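Local coordinates for Tae4 (Agrobacterium tumefaciens, PDB 6IJF), which is a type VI secretion amidase effector that, as in its family, probably cleaves peptide bonds of bacterial cell-wall peptidoglycan, at residues Ile112-Pro125 and Tyr150-Ser164. Residues are numbered along the deposited sequence; the frame is centred on the assembly and turned at random.
Sequences IGARNGVVAFNNIP and YYNSETIWFWPLQAS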
loop_
_atom_site.group_PDB
_atom_site.type_symbol
_atom_site.label_atom_id
_atom_site.label_comp_id
_atom_site.label_asym_id
_atom_site.label_seq_id
_atom_site.Cartn_x
_atom_site.Cartn_y
_atom_site.Cartn_z
ATOM N N ILE C 112 15.599 -17.477 1.253
ATOM C CA ILE C 112 14.889 -18.051 0.066
ATOM C C ILE C 112 15.727 -17.768 -1.196
ATOM O O ILE C 112 15.941 -18.698 -1.964
ATOM C CB ILE C 112 13.457 -17.488 -0.054
ATOM C CG1 ILE C 112 12.572 -17.986 1.103
ATOM C CG2 ILE C 112 12.853 -17.823 -1.408
ATOM C CD1 ILE C 112 11.253 -17.278 1.259
ATOM N N GLY C 113 16.138 -16.511 -1.407
ATOM C CA GLY C 113 16.990 -16.145 -2.549
ATOM C C GLY C 113 16.264 -16.360 -3.859
ATOM O O GLY C 113 15.099 -15.909 -3.969
ATOM N N ALA C 114 16.890 -17.064 -4.807
ATOM C CA ALA C 114 16.315 -17.309 -6.149
ATOM C C ALA C 114 15.559 -18.650 -6.155
ATOM O O ALA C 114 15.059 -19.047 -7.218
ATOM C CB ALA C 114 17.399 -17.244 -7.209
ATOM N N ARG C 115 15.435 -19.283 -4.993
ATOM C CA ARG C 115 14.816 -20.627 -4.850
ATOM C C ARG C 115 13.288 -20.462 -4.852
ATOM O O ARG C 115 12.779 -19.328 -4.614
ATOM C CB ARG C 115 15.406 -21.354 -3.636
ATOM C CG ARG C 115 16.935 -21.421 -3.642
ATOM C CD ARG C 115 17.529 -22.176 -2.474
ATOM N NE ARG C 115 17.258 -21.523 -1.199
ATOM C CZ ARG C 115 17.256 -22.148 -0.025
ATOM N NH1 ARG C 115 17.513 -23.440 0.033
ATOM N NH2 ARG C 115 16.993 -21.505 1.096
ATOM N N ASN C 116 12.605 -21.534 -5.243
ATOM C CA ASN C 116 11.134 -21.674 -5.256
ATOM C C ASN C 116 10.815 -22.824 -4.304
ATOM O O ASN C 116 11.646 -23.758 -4.167
ATOM C CB ASN C 116 10.581 -21.948 -6.654
ATOM C CG ASN C 116 11.079 -20.997 -7.720
ATOM O OD1 ASN C 116 11.490 -21.427 -8.798
ATOM N ND2 ASN C 116 11.020 -19.706 -7.460
ATOM N N GLY C 117 9.675 -22.757 -3.644
ATOM C CA GLY C 117 9.248 -23.867 -2.782
ATOM C C GLY C 117 8.025 -23.560 -1.970
ATOM O O GLY C 117 7.186 -22.753 -2.413
ATOM N N VAL C 118 7.870 -24.281 -0.874
ATOM C CA VAL C 118 6.720 -24.138 0.055
ATOM C C VAL C 118 7.211 -23.292 1.215
ATOM O O VAL C 118 8.387 -23.434 1.576
ATOM C CB VAL C 118 6.209 -25.507 0.544
ATOM C CG1 VAL C 118 5.061 -25.344 1.518
ATOM C CG2 VAL C 118 5.830 -26.400 -0.624
ATOM N N VAL C 119 6.365 -22.424 1.739
ATOM C CA VAL C 119 6.755 -21.514 2.848
ATOM C C VAL C 119 5.658 -21.548 3.904
ATOM O O VAL C 119 4.483 -21.525 3.530
ATOM C CB VAL C 119 7.038 -20.081 2.356
ATOM C CG1 VAL C 119 5.823 -19.442 1.703
ATOM C CG2 VAL C 119 7.589 -19.225 3.484
ATOM N N ALA C 120 6.056 -21.553 5.169
ATOM C CA ALA C 120 5.159 -21.452 6.332
ATOM C C ALA C 120 5.584 -20.261 7.176
ATOM O O ALA C 120 6.758 -20.206 7.582
ATOM C CB ALA C 120 5.210 -22.735 7.108
ATOM N N PHE C 121 4.661 -19.327 7.359
ATOM C CA PHE C 121 4.780 -18.132 8.221
ATOM C C PHE C 121 4.100 -18.501 9.532
ATOM O O PHE C 121 2.860 -18.605 9.539
ATOM C CB PHE C 121 4.160 -16.910 7.549
ATOM C CG PHE C 121 4.731 -16.585 6.187
ATOM C CD1 PHE C 121 5.888 -15.825 6.051
ATOM C CD2 PHE C 121 4.093 -17.007 5.037
ATOM C CE1 PHE C 121 6.397 -15.529 4.798
ATOM C CE2 PHE C 121 4.579 -16.673 3.782
ATOM C CZ PHE C 121 5.741 -15.956 3.659
ATOM N N ASN C 122 4.887 -18.727 10.586
ATOM C CA ASN C 122 4.372 -19.252 11.880
ATOM C C ASN C 122 4.122 -18.104 12.858
ATOM O O ASN C 122 5.047 -17.287 13.039
ATOM C CB ASN C 122 5.330 -20.264 12.497
ATOM C CG ASN C 122 5.755 -21.314 11.510
ATOM O OD1 ASN C 122 6.938 -21.401 11.157
ATOM N ND2 ASN C 122 4.795 -22.059 10.995
ATOM N N ASN C 123 2.940 -18.056 13.468
ATOM C CA ASN C 123 2.561 -17.107 14.547
ATOM C C ASN C 123 2.589 -15.669 14.022
ATOM O O ASN C 123 3.569 -14.919 14.247
ATOM C CB ASN C 123 3.440 -17.362 15.778
ATOM C CG ASN C 123 3.438 -18.827 16.151
ATOM O OD1 ASN C 123 2.376 -19.423 16.333
ATOM N ND2 ASN C 123 4.614 -19.428 16.169
ATOM N N ILE C 124 1.536 -15.282 13.339
ATOM C CA ILE C 124 1.365 -13.925 12.753
ATOM C C ILE C 124 0.733 -12.978 13.767
ATOM O O ILE C 124 -0.338 -13.251 14.279
ATOM C CB ILE C 124 0.543 -14.013 11.453
ATOM C CG1 ILE C 124 1.291 -14.901 10.442
ATOM C CG2 ILE C 124 0.200 -12.629 10.927
ATOM C CD1 ILE C 124 0.416 -15.574 9.392
ATOM N N PRO C 125 1.387 -11.841 14.070
ATOM C CA PRO C 125 0.803 -10.797 14.918
ATOM C C PRO C 125 -0.610 -10.333 14.529
ATOM O O PRO C 125 -0.769 -9.745 13.440
ATOM C CB PRO C 125 1.793 -9.619 14.725
ATOM C CG PRO C 125 3.118 -10.295 14.496
ATOM C CD PRO C 125 2.767 -11.502 13.656
ATOM N N TYR C 150 3.649 -13.161 4.847
ATOM C CA TYR C 150 3.455 -12.590 6.208
ATOM C C TYR C 150 4.813 -12.527 6.912
ATOM O O TYR C 150 5.104 -13.318 7.806
ATOM C CB TYR C 150 2.460 -13.416 7.018
ATOM C CG TYR C 150 1.041 -13.195 6.592
ATOM C CD1 TYR C 150 0.316 -12.117 7.073
ATOM C CD2 TYR C 150 0.431 -14.051 5.692
ATOM C CE1 TYR C 150 -1.001 -11.917 6.705
ATOM C CE2 TYR C 150 -0.881 -13.848 5.304
ATOM C CZ TYR C 150 -1.604 -12.794 5.825
ATOM O OH TYR C 150 -2.875 -12.585 5.395
ATOM N N TYR C 151 5.673 -11.626 6.461
ATOM C CA TYR C 151 7.011 -11.436 7.063
ATOM C C TYR C 151 6.862 -10.837 8.467
ATOM O O TYR C 151 7.832 -10.885 9.197
ATOM C CB TYR C 151 7.892 -10.569 6.173
ATOM C CG TYR C 151 8.578 -11.278 5.041
ATOM C CD1 TYR C 151 7.865 -11.808 3.972
ATOM C CD2 TYR C 151 9.958 -11.348 4.994
ATOM C CE1 TYR C 151 8.504 -12.429 2.921
ATOM C CE2 TYR C 151 10.608 -11.948 3.943
ATOM C CZ TYR C 151 9.887 -12.489 2.894
ATOM O OH TYR C 151 10.539 -13.092 1.852
ATOM N N ASN C 152 5.654 -10.471 8.904
ATOM C CA ASN C 152 5.427 -10.015 10.301
ATOM C C ASN C 152 5.390 -11.231 11.246
ATOM O O ASN C 152 5.187 -11.026 12.440
ATOM C CB ASN C 152 4.187 -9.113 10.432
ATOM C CG ASN C 152 2.876 -9.769 10.044
ATOM O OD1 ASN C 152 2.837 -10.593 9.132
ATOM N ND2 ASN C 152 1.789 -9.375 10.689
ATOM N N SER C 153 5.649 -12.442 10.757
ATOM C CA SER C 153 5.539 -13.688 11.547
ATOM C C SER C 153 6.791 -13.871 12.416
ATOM O O SER C 153 7.828 -13.258 12.122
ATOM C CB SER C 153 5.239 -14.881 10.648
ATOM O OG SER C 153 6.391 -15.301 9.945
ATOM N N GLU C 154 6.689 -14.718 13.438
ATOM C CA GLU C 154 7.777 -15.035 14.407
ATOM C C GLU C 154 8.891 -15.842 13.723
ATOM O O GLU C 154 10.086 -15.474 13.857
ATOM C CB GLU C 154 7.191 -15.802 15.590
ATOM C CG GLU C 154 8.214 -16.220 16.632
ATOM C CD GLU C 154 7.595 -16.880 17.858
ATOM O OE1 GLU C 154 6.782 -17.815 17.683
ATOM O OE2 GLU C 154 7.928 -16.467 19.001
ATOM N N THR C 155 8.536 -16.935 13.049
ATOM C CA THR C 155 9.495 -17.761 12.281
ATOM C C THR C 155 8.894 -18.034 10.909
ATOM O O THR C 155 7.656 -17.980 10.747
ATOM C CB THR C 155 9.894 -19.072 12.976
ATOM O OG1 THR C 155 8.762 -19.934 12.999
ATOM C CG2 THR C 155 10.384 -18.888 14.400
ATOM N N ILE C 156 9.774 -18.261 9.955
ATOM C CA ILE C 156 9.408 -18.588 8.563
ATOM C C ILE C 156 10.133 -19.877 8.210
ATOM O O ILE C 156 11.373 -19.915 8.355
ATOM C CB ILE C 156 9.781 -17.411 7.660
ATOM C CG1 ILE C 156 9.033 -16.156 8.120
ATOM C CG2 ILE C 156 9.545 -17.761 6.202
ATOM C CD1 ILE C 156 9.515 -14.883 7.517
ATOM N N TRP C 157 9.384 -20.891 7.781
ATOM C CA TRP C 157 9.984 -22.155 7.303
ATOM C C TRP C 157 9.939 -22.161 5.785
ATOM O O TRP C 157 8.861 -21.917 5.201
ATOM C CB TRP C 157 9.267 -23.374 7.875
ATOM C CG TRP C 157 9.365 -23.526 9.355
ATOM C CD1 TRP C 157 10.250 -22.924 10.199
ATOM C CD2 TRP C 157 8.582 -24.423 10.156
ATOM N NE1 TRP C 157 10.048 -23.364 11.475
ATOM C CE2 TRP C 157 9.032 -24.283 11.484
ATOM C CE3 TRP C 157 7.548 -25.323 9.884
ATOM C CZ2 TRP C 157 8.481 -25.017 12.536
ATOM C CZ3 TRP C 157 6.993 -26.035 10.921
ATOM C CH2 TRP C 157 7.454 -25.883 12.231
ATOM N N PHE C 158 11.059 -22.478 5.167
ATOM C CA PHE C 158 11.168 -22.618 3.696
ATOM C C PHE C 158 11.613 -24.036 3.342
ATOM O O PHE C 158 12.678 -24.480 3.805
ATOM C CB PHE C 158 12.141 -21.580 3.154
ATOM C CG PHE C 158 12.288 -21.638 1.667
ATOM C CD1 PHE C 158 11.175 -21.610 0.857
ATOM C CD2 PHE C 158 13.543 -21.766 1.079
ATOM C CE1 PHE C 158 11.297 -21.710 -0.520
ATOM C CE2 PHE C 158 13.665 -21.858 -0.300
ATOM C CZ PHE C 158 12.542 -21.818 -1.097
ATOM N N TRP C 159 10.839 -24.701 2.488
ATOM C CA TRP C 159 11.215 -25.985 1.823
ATOM C C TRP C 159 11.529 -25.723 0.354
ATOM O O TRP C 159 10.616 -25.557 -0.454
ATOM C CB TRP C 159 10.069 -26.980 1.925
ATOM C CG TRP C 159 9.662 -27.423 3.294
ATOM C CD1 TRP C 159 10.138 -28.513 3.951
ATOM C CD2 TRP C 159 8.592 -26.909 4.113
ATOM N NE1 TRP C 159 9.468 -28.696 5.126
ATOM C CE2 TRP C 159 8.483 -27.759 5.237
ATOM C CE3 TRP C 159 7.703 -25.839 4.011
ATOM C CZ2 TRP C 159 7.584 -27.525 6.265
ATOM C CZ3 TRP C 159 6.792 -25.634 5.012
ATOM C CH2 TRP C 159 6.729 -26.463 6.126
ATOM N N PRO C 160 12.814 -25.666 -0.058
ATOM C CA PRO C 160 13.148 -25.455 -1.468
ATOM C C PRO C 160 12.786 -26.677 -2.334
ATOM O O PRO C 160 12.933 -27.762 -1.852
ATOM C CB PRO C 160 14.665 -25.221 -1.451
ATOM C CG PRO C 160 15.132 -25.907 -0.204
ATOM C CD PRO C 160 14.002 -25.800 0.799
ATOM N N LEU C 161 12.279 -26.455 -3.549
ATOM C CA LEU C 161 11.915 -27.507 -4.539
ATOM C C LEU C 161 12.550 -27.215 -5.905
ATOM O O LEU C 161 12.753 -28.152 -6.714
ATOM C CB LEU C 161 10.391 -27.541 -4.664
ATOM C CG LEU C 161 9.646 -28.031 -3.436
ATOM C CD1 LEU C 161 8.169 -28.016 -3.726
ATOM C CD2 LEU C 161 10.109 -29.422 -2.993
ATOM N N GLN C 162 12.772 -25.941 -6.204
ATOM C CA GLN C 162 13.429 -25.433 -7.443
ATOM C C GLN C 162 14.430 -24.332 -7.031
ATOM O O GLN C 162 14.250 -23.731 -5.928
ATOM C CB GLN C 162 12.369 -24.869 -8.409
ATOM C CG GLN C 162 12.782 -24.908 -9.874
ATOM C CD GLN C 162 11.564 -24.926 -10.765
ATOM O OE1 GLN C 162 10.853 -23.932 -10.870
ATOM N NE2 GLN C 162 11.294 -26.070 -11.382
ATOM N N ALA C 163 15.464 -24.089 -7.848
ATOM C CA ALA C 163 16.502 -23.063 -7.600
ATOM C C ALA C 163 16.426 -21.981 -8.691
ATOM O O ALA C 163 17.328 -21.119 -8.732
ATOM C CB ALA C 163 17.859 -23.726 -7.537
ATOM N N SER C 164 15.367 -22.013 -9.514
ATOM C CA SER C 164 15.269 -21.240 -10.781
ATOM C C SER C 164 13.820 -21.189 -11.268
ATOM O O SER C 164 13.252 -20.118 -11.122
ATOM C CB SER C 164 16.190 -21.839 -11.832
ATOM O OG SER C 164 17.543 -21.516 -11.556
#
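The F158 ring meets G117 at its edge, CE1 3.7 Å from G117 N; glycine, lacking a side chain, brings its CA within 3.2 Å of W159 O. A chi1 of -179° swings CG away from the backbone N, and the ring reaches across strand 116-122. I112 covers one face, its CG1 3.8 Å from the ring centroid (CH-pi), and the R115 guanidinium meets the rim with its plane 75° to the ring, its NH2 held by a bond to G111 O and a salt bridge to D101. The same face of the sheet carries V119, whose CG2 packs 3.7 Å from I156 CG2, and F121, which has V119 CG2 over one face and the backbone N of Y150 over the other. On the reverse face, small A120 lets the W159 ring lean in, CZ3 3.9 Å from A120 CB, with V118 CG1 beside it. Backbone bonds join the antiparallel strands, and a classic bulge closes one end: N116 O takes L161 N at 2.8 Å and Q162 N at 3.2 Å. At the other end, E154 and T155 bulge opposite N122.

Towards solvent the grip slackens. T155 OG1 donates to N122 OD1 (3.0 Å), which also sits above the W157 face, but N123 ND2 makes a weak bond to E154 OE1, and A163 and S164 are poorly ordered.

The pair is central in the five-stranded sheet, between 101-103 and 131-137. Helix 84-92 covers the A120, W157 and W159 face, helix 6-11 packs on N116 and L161, and Y150 meets H132, of a possible Cys-His-Asp triad, edge-to-face.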